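Local atomic coordinates of hydrazine synthase subunit beta (Candidatus Kuenenia stuttgartiensis, PDB entry 5C2V), a protein that forms part of the complex that condenses nitric oxide with ammonium into hydrazine and may modulate passage of the hydroxylamine intermediate between the alpha and gamma active sites. Residues Ala242-Gly254 with Leu301-Arg315. Residues are numbered along the deposited sequence; the frame is centred on the assembly and turned at random.
Sequences ARLPLDDLNNYDG and LRDDLGLVRDYLVAR. With BET (trimethyl glycine), chain R.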
loop_
_atom_site.group_PDB
_atom_site.type_symbol
_atom_site.label_atom_id
_atom_site.label_comp_id
_atom_site.label_asym_id
_atom_site.label_seq_id
_atom_site.Cartn_x
_atom_site.Cartn_y
_atom_site.Cartn_z
ATOM N N ALA B 242 30.546 -20.450 -5.033
ATOM C CA ALA B 242 29.435 -19.584 -5.405
ATOM C C ALA B 242 29.067 -19.736 -6.872
ATOM O O ALA B 242 29.805 -19.308 -7.753
ATOM C CB ALA B 242 29.775 -18.132 -5.096
ATOM N N ARG B 243 27.907 -20.330 -7.121
ATOM C CA ARG B 243 27.401 -20.482 -8.477
ATOM C C ARG B 243 26.554 -19.269 -8.837
ATOM O O ARG B 243 25.529 -19.011 -8.208
ATOM C CB ARG B 243 26.591 -21.773 -8.606
ATOM C CG ARG B 243 27.383 -23.031 -8.276
ATOM C CD ARG B 243 26.471 -24.224 -8.034
ATOM N NE ARG B 243 25.802 -24.147 -6.737
ATOM C CZ ARG B 243 24.823 -24.959 -6.351
ATOM N NH1 ARG B 243 24.388 -25.913 -7.164
ATOM N NH2 ARG B 243 24.275 -24.816 -5.152
ATOM N N LEU B 244 26.986 -18.520 -9.847
ATOM C CA LEU B 244 26.318 -17.274 -10.201
ATOM C C LEU B 244 25.811 -17.294 -11.640
ATOM O O LEU B 244 26.453 -17.865 -12.518
ATOM C CB LEU B 244 27.266 -16.091 -9.986
ATOM C CG LEU B 244 27.716 -15.857 -8.542
ATOM C CD1 LEU B 244 28.646 -14.657 -8.452
ATOM C CD2 LEU B 244 26.513 -15.677 -7.625
ATOM N N PRO B 245 24.653 -16.659 -11.883
ATOM C CA PRO B 245 24.024 -16.646 -13.208
ATOM C C PRO B 245 24.764 -15.763 -14.207
ATOM O O PRO B 245 25.323 -14.746 -13.807
ATOM C CB PRO B 245 22.630 -16.085 -12.921
ATOM C CG PRO B 245 22.833 -15.207 -11.735
ATOM C CD PRO B 245 23.859 -15.911 -10.892
ATOM N N LEU B 246 24.841 -16.194 -15.463
ATOM C CA LEU B 246 25.240 -15.314 -16.560
ATOM C C LEU B 246 24.065 -14.767 -17.378
ATOM O O LEU B 246 24.264 -13.976 -18.299
ATOM C CB LEU B 246 26.214 -16.037 -17.489
ATOM C CG LEU B 246 27.606 -16.267 -16.902
ATOM C CD1 LEU B 246 28.382 -17.282 -17.725
ATOM C CD2 LEU B 246 28.358 -14.947 -16.821
ATOM N N ASP B 247 22.845 -15.178 -17.043
ATOM C CA ASP B 247 21.703 -14.943 -17.927
ATOM C C ASP B 247 20.731 -13.866 -17.449
ATOM O O ASP B 247 20.524 -13.686 -16.249
ATOM C CB ASP B 247 20.922 -16.246 -18.128
ATOM C CG ASP B 247 21.796 -17.386 -18.610
ATOM O OD1 ASP B 247 22.623 -17.167 -19.520
ATOM O OD2 ASP B 247 21.648 -18.508 -18.082
ATOM N N ASP B 248 20.139 -13.155 -18.405
ATOM C CA ASP B 248 18.958 -12.346 -18.131
ATOM C C ASP B 248 17.744 -13.265 -18.175
ATOM O O ASP B 248 17.879 -14.462 -18.432
ATOM C CB ASP B 248 18.807 -11.206 -19.145
ATOM C CG ASP B 248 19.960 -10.224 -19.101
ATOM O OD1 ASP B 248 20.632 -10.140 -18.054
ATOM O OD2 ASP B 248 20.192 -9.528 -20.112
ATOM N N LEU B 249 16.559 -12.715 -17.932
ATOM C CA LEU B 249 15.345 -13.515 -18.008
ATOM C C LEU B 249 15.102 -13.968 -19.442
ATOM O O LEU B 249 14.940 -15.157 -19.707
ATOM C CB LEU B 249 14.136 -12.731 -17.494
ATOM C CG LEU B 249 12.798 -13.474 -17.553
ATOM C CD1 LEU B 249 12.795 -14.661 -16.604
ATOM C CD2 LEU B 249 11.638 -12.540 -17.253
ATOM N N ASN B 250 15.054 -13.006 -20.356
ATOM C CA ASN B 250 14.859 -13.291 -21.772
ATOM C C ASN B 250 16.147 -13.321 -22.605
ATOM O O ASN B 250 16.096 -13.516 -23.819
ATOM C CB ASN B 250 13.873 -12.281 -22.361
ATOM C CG ASN B 250 12.518 -12.327 -21.677
ATOM O OD1 ASN B 250 11.669 -13.155 -22.011
ATOM N ND2 ASN B 250 12.313 -11.445 -20.705
ATOM N N ASN B 251 17.296 -13.121 -21.962
ATOM C CA ASN B 251 18.579 -13.139 -22.670
ATOM C C ASN B 251 19.609 -14.023 -21.967
ATOM O O ASN B 251 19.981 -13.771 -20.822
ATOM C CB ASN B 251 19.124 -11.716 -22.821
ATOM C CG ASN B 251 20.107 -11.584 -23.974
ATOM O OD1 ASN B 251 20.793 -12.541 -24.336
ATOM N ND2 ASN B 251 20.180 -10.392 -24.555
ATOM N N TYR B 252 20.075 -15.053 -22.665
ATOM C CA TYR B 252 20.974 -16.040 -22.075
ATOM C C TYR B 252 22.325 -16.031 -22.782
ATOM O O TYR B 252 22.404 -15.685 -23.959
ATOM C CB TYR B 252 20.351 -17.439 -22.150
ATOM C CG TYR B 252 19.078 -17.595 -21.344
ATOM C CD1 TYR B 252 17.895 -17.000 -21.756
ATOM C CD2 TYR B 252 19.059 -18.347 -20.177
ATOM C CE1 TYR B 252 16.735 -17.137 -21.027
ATOM C CE2 TYR B 252 17.899 -18.489 -19.438
ATOM C CZ TYR B 252 16.741 -17.881 -19.869
ATOM O OH TYR B 252 15.583 -18.019 -19.141
ATOM N N ASP B 253 23.388 -16.423 -22.083
ATOM C CA ASP B 253 24.676 -16.550 -22.749
ATOM C C ASP B 253 24.927 -18.019 -23.035
ATOM O O ASP B 253 25.314 -18.761 -22.146
ATOM C CB ASP B 253 25.805 -15.997 -21.871
ATOM C CG ASP B 253 25.804 -14.486 -21.788
ATOM O OD1 ASP B 253 25.457 -13.834 -22.789
ATOM O OD2 ASP B 253 26.159 -13.949 -20.717
ATOM N N GLY B 254 24.787 -18.421 -24.293
ATOM C CA GLY B 254 24.905 -19.823 -24.645
ATOM C C GLY B 254 26.322 -20.347 -24.553
ATOM O O GLY B 254 27.219 -19.798 -25.190
ATOM N N LEU B 301 20.606 -17.274 -4.864
ATOM C CA LEU B 301 20.862 -16.214 -5.834
ATOM C C LEU B 301 21.312 -16.759 -7.183
ATOM O O LEU B 301 21.326 -16.030 -8.176
ATOM C CB LEU B 301 21.913 -15.240 -5.298
ATOM C CG LEU B 301 21.429 -14.162 -4.326
ATOM C CD1 LEU B 301 22.599 -13.327 -3.826
ATOM C CD2 LEU B 301 20.375 -13.280 -4.978
ATOM N N ARG B 302 21.688 -18.035 -7.216
ATOM C CA ARG B 302 22.097 -18.674 -8.465
ATOM C C ARG B 302 20.981 -18.626 -9.506
ATOM O O ARG B 302 21.238 -18.463 -10.699
ATOM C CB ARG B 302 22.516 -20.126 -8.215
ATOM C CG ARG B 302 23.106 -20.819 -9.438
ATOM C CD ARG B 302 22.170 -21.884 -9.989
ATOM N NE ARG B 302 22.294 -23.150 -9.273
ATOM C CZ ARG B 302 21.482 -24.188 -9.445
ATOM N NH1 ARG B 302 20.477 -24.111 -10.307
ATOM N NH2 ARG B 302 21.670 -25.302 -8.752
ATOM N N ASP B 303 19.743 -18.760 -9.044
ATOM C CA ASP B 303 18.585 -18.785 -9.931
ATOM C C ASP B 303 17.950 -17.411 -10.121
ATOM O O ASP B 303 16.921 -17.289 -10.787
ATOM C CB ASP B 303 17.538 -19.769 -9.409
ATOM C CG ASP B 303 18.021 -21.203 -9.447
ATOM O OD1 ASP B 303 19.016 -21.474 -10.152
ATOM O OD2 ASP B 303 17.408 -22.058 -8.775
ATOM N N ASP B 304 18.554 -16.380 -9.542
ATOM C CA ASP B 304 18.041 -15.029 -9.728
ATOM C C ASP B 304 18.409 -14.589 -11.138
ATOM O O ASP B 304 19.586 -14.534 -11.494
ATOM C CB ASP B 304 18.626 -14.077 -8.680
ATOM C CG ASP B 304 17.945 -12.715 -8.670
ATOM O OD1 ASP B 304 17.282 -12.352 -9.665
ATOM O OD2 ASP B 304 18.082 -11.999 -7.656
ATOM N N LEU B 305 17.398 -14.269 -11.939
ATOM C CA LEU B 305 17.621 -13.978 -13.349
ATOM C C LEU B 305 17.751 -12.480 -13.607
ATOM O O LEU B 305 17.923 -12.050 -14.748
ATOM C CB LEU B 305 16.497 -14.580 -14.197
ATOM C CG LEU B 305 16.572 -16.107 -14.313
ATOM C CD1 LEU B 305 15.481 -16.660 -15.218
ATOM C CD2 LEU B 305 17.948 -16.550 -14.796
ATOM N N GLY B 306 17.651 -11.691 -12.543
ATOM C CA GLY B 306 17.915 -10.266 -12.619
ATOM C C GLY B 306 19.227 -9.865 -11.971
ATOM O O GLY B 306 19.600 -8.693 -11.992
ATOM N N LEU B 307 19.933 -10.837 -11.399
ATOM C CA LEU B 307 21.106 -10.551 -10.574
ATOM C C LEU B 307 22.307 -10.061 -11.381
ATOM O O LEU B 307 23.050 -9.189 -10.924
ATOM C CB LEU B 307 21.499 -11.791 -9.767
ATOM C CG LEU B 307 22.712 -11.647 -8.842
ATOM C CD1 LEU B 307 22.480 -10.545 -7.819
ATOM C CD2 LEU B 307 23.023 -12.966 -8.149
ATOM N N VAL B 308 22.490 -10.622 -12.574
ATOM C CA VAL B 308 23.620 -10.280 -13.437
ATOM C C VAL B 308 23.805 -8.777 -13.617
ATOM O O VAL B 308 24.927 -8.269 -13.565
ATOM C CB VAL B 308 23.470 -10.917 -14.832
ATOM C CG1 VAL B 308 23.809 -12.375 -14.779
ATOM C CG2 VAL B 308 22.055 -10.739 -15.347
ATOM N N ARG B 309 22.690 -8.074 -13.792
ATOM C CA ARG B 309 22.697 -6.641 -14.058
ATOM C C ARG B 309 23.396 -5.849 -12.961
ATOM O O ARG B 309 23.803 -4.707 -13.176
ATOM C CB ARG B 309 21.267 -6.131 -14.241
ATOM C CG ARG B 309 20.597 -6.640 -15.504
ATOM C CD ARG B 309 21.456 -6.347 -16.723
ATOM N NE ARG B 309 20.817 -6.764 -17.967
ATOM C CZ ARG B 309 20.044 -5.978 -18.709
ATOM N NH1 ARG B 309 19.811 -4.727 -18.332
ATOM N NH2 ARG B 309 19.503 -6.440 -19.828
ATOM N N ASP B 310 23.536 -6.450 -11.784
ATOM C CA ASP B 310 24.298 -5.814 -10.722
ATOM C C ASP B 310 25.781 -5.775 -11.083
ATOM O O ASP B 310 26.397 -4.709 -11.068
ATOM C CB ASP B 310 24.087 -6.539 -9.389
ATOM C CG ASP B 310 22.664 -6.414 -8.875
ATOM O OD1 ASP B 310 21.900 -5.597 -9.432
ATOM O OD2 ASP B 310 22.312 -7.123 -7.909
ATOM N N TYR B 311 26.355 -6.932 -11.409
ATOM C CA TYR B 311 27.776 -6.988 -11.753
ATOM C C TYR B 311 28.110 -6.979 -13.250
ATOM O O TYR B 311 29.281 -7.086 -13.607
ATOM C CB TYR B 311 28.446 -8.206 -11.102
ATOM C CG TYR B 311 27.694 -9.515 -11.190
ATOM C CD1 TYR B 311 27.740 -10.294 -12.340
ATOM C CD2 TYR B 311 26.976 -9.994 -10.103
ATOM C CE1 TYR B 311 27.065 -11.500 -12.412
ATOM C CE2 TYR B 311 26.300 -11.197 -10.166
ATOM C CZ TYR B 311 26.348 -11.947 -11.322
ATOM O OH TYR B 311 25.674 -13.145 -11.383
ATOM N N LEU B 312 27.121 -6.850 -14.131
ATOM C CA LEU B 312 27.434 -6.959 -15.556
ATOM C C LEU B 312 27.931 -5.634 -16.120
ATOM O O LEU B 312 27.195 -4.649 -16.165
ATOM C CB LEU B 312 26.202 -7.418 -16.347
ATOM C CG LEU B 312 26.278 -7.300 -17.874
ATOM C CD1 LEU B 312 27.251 -8.313 -18.463
ATOM C CD2 LEU B 312 24.899 -7.433 -18.510
ATOM N N VAL B 313 29.191 -5.621 -16.548
ATOM C CA VAL B 313 29.753 -4.454 -17.218
ATOM C C VAL B 313 29.252 -4.307 -18.650
ATOM O O VAL B 313 28.705 -3.266 -19.018
ATOM C CB VAL B 313 31.294 -4.501 -17.236
ATOM C CG1 VAL B 313 31.852 -3.300 -17.987
ATOM C CG2 VAL B 313 31.842 -4.556 -15.819
ATOM N N ALA B 314 29.435 -5.352 -19.455
ATOM C CA ALA B 314 29.065 -5.266 -20.871
ATOM C C ALA B 314 28.869 -6.622 -21.546
ATOM O O ALA B 314 29.319 -7.648 -21.044
ATOM C CB ALA B 314 30.114 -4.461 -21.631
ATOM N N ARG B 315 28.184 -6.614 -22.687
ATOM C CA ARG B 315 28.223 -7.742 -23.613
ATOM C C ARG B 315 28.576 -7.227 -25.007
ATOM O O ARG B 315 27.802 -6.501 -25.629
ATOM C CB ARG B 315 26.893 -8.495 -23.631
ATOM C CG ARG B 315 26.552 -9.172 -22.312
ATOM C CD ARG B 315 25.301 -10.026 -22.435
ATOM N NE ARG B 315 24.987 -10.717 -21.187
ATOM C CZ ARG B 315 23.801 -10.672 -20.588
ATOM N NH1 ARG B 315 22.813 -9.968 -21.123
ATOM N NH2 ARG B 315 23.603 -11.331 -19.455
HETATM N N BET R . 21.633 -29.802 -3.734
HETATM C CA BET R . 22.074 -29.513 -5.164
HETATM C C BET R . 22.395 -27.931 -5.332
HETATM O O BET R . 21.577 -27.326 -6.070
HETATM O OXT BET R . 23.408 -27.530 -4.711
HETATM C C1 BET R . 20.765 -31.043 -3.699
HETATM C C2 BET R . 20.816 -28.644 -3.159
HETATM C C3 BET R . 22.839 -30.102 -2.860
HETATM O O HOH W 1 20.843 -13.410 -13.717
#
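Arg315 reaches from strand 312-317 to three residues of segment 242-254, joining two neighbouring four-stranded antiparallel sheets of a beta-propeller: its own strand is the outermost of one blade, and strand 241-245 is the outermost of the blade before it. From CB the chain runs extended from CG to NE, which carries the guanidinium across to Asp248 and Asp253. Arg315 CD lies 3.8 Å from Asp253 OD1, and NE forms a long salt bridge with Asp253 OD2, the carboxylate standing almost perpendicular to the guanidinium; Arg277 is a second partner of Asp253. Further out the planar group branches: NH2 gives a weak bond to Leu246 O, whereas Arg315 NH1 donates to Asp248 OD2 at 2.8 Å and a nearly straight 166°. Leu312 CD2 covers the centre of one guanidinium face.

Asp248 OD2 also accepts from Arg309 NH2 at 3.2 Å. The two donors approach from opposite faces of the carboxylate plane, each with the acceptor practically in its own guanidinium plane. Two cations on one oxygen would probably favour the ionised aspartate.

Between these charges and strand 241-245, Val308 turns CG1 to Pro245 O and the Leu246 backbone and CG2 to Asp248 OD1, and Tyr311 OH donates to Pro245 O at 2.9 Å, in the carbonyl plane on a lone pair. A water bridges Asp247 O and Asp304 O, and Leu305 CD1 touches Leu249 CD1 at 3.6 Å.

At the other end, Arg243 and Arg302 belong to the trimethyl glycine pocket, with Glu188 and His187. Glu188 pairs with Arg302 NH2, and Asp299 with Arg243 NH2. The two guanidinium planes are 70° apart, and Arg243 NH2 donates to OXT of the ligand carboxylate at 2.9 Å.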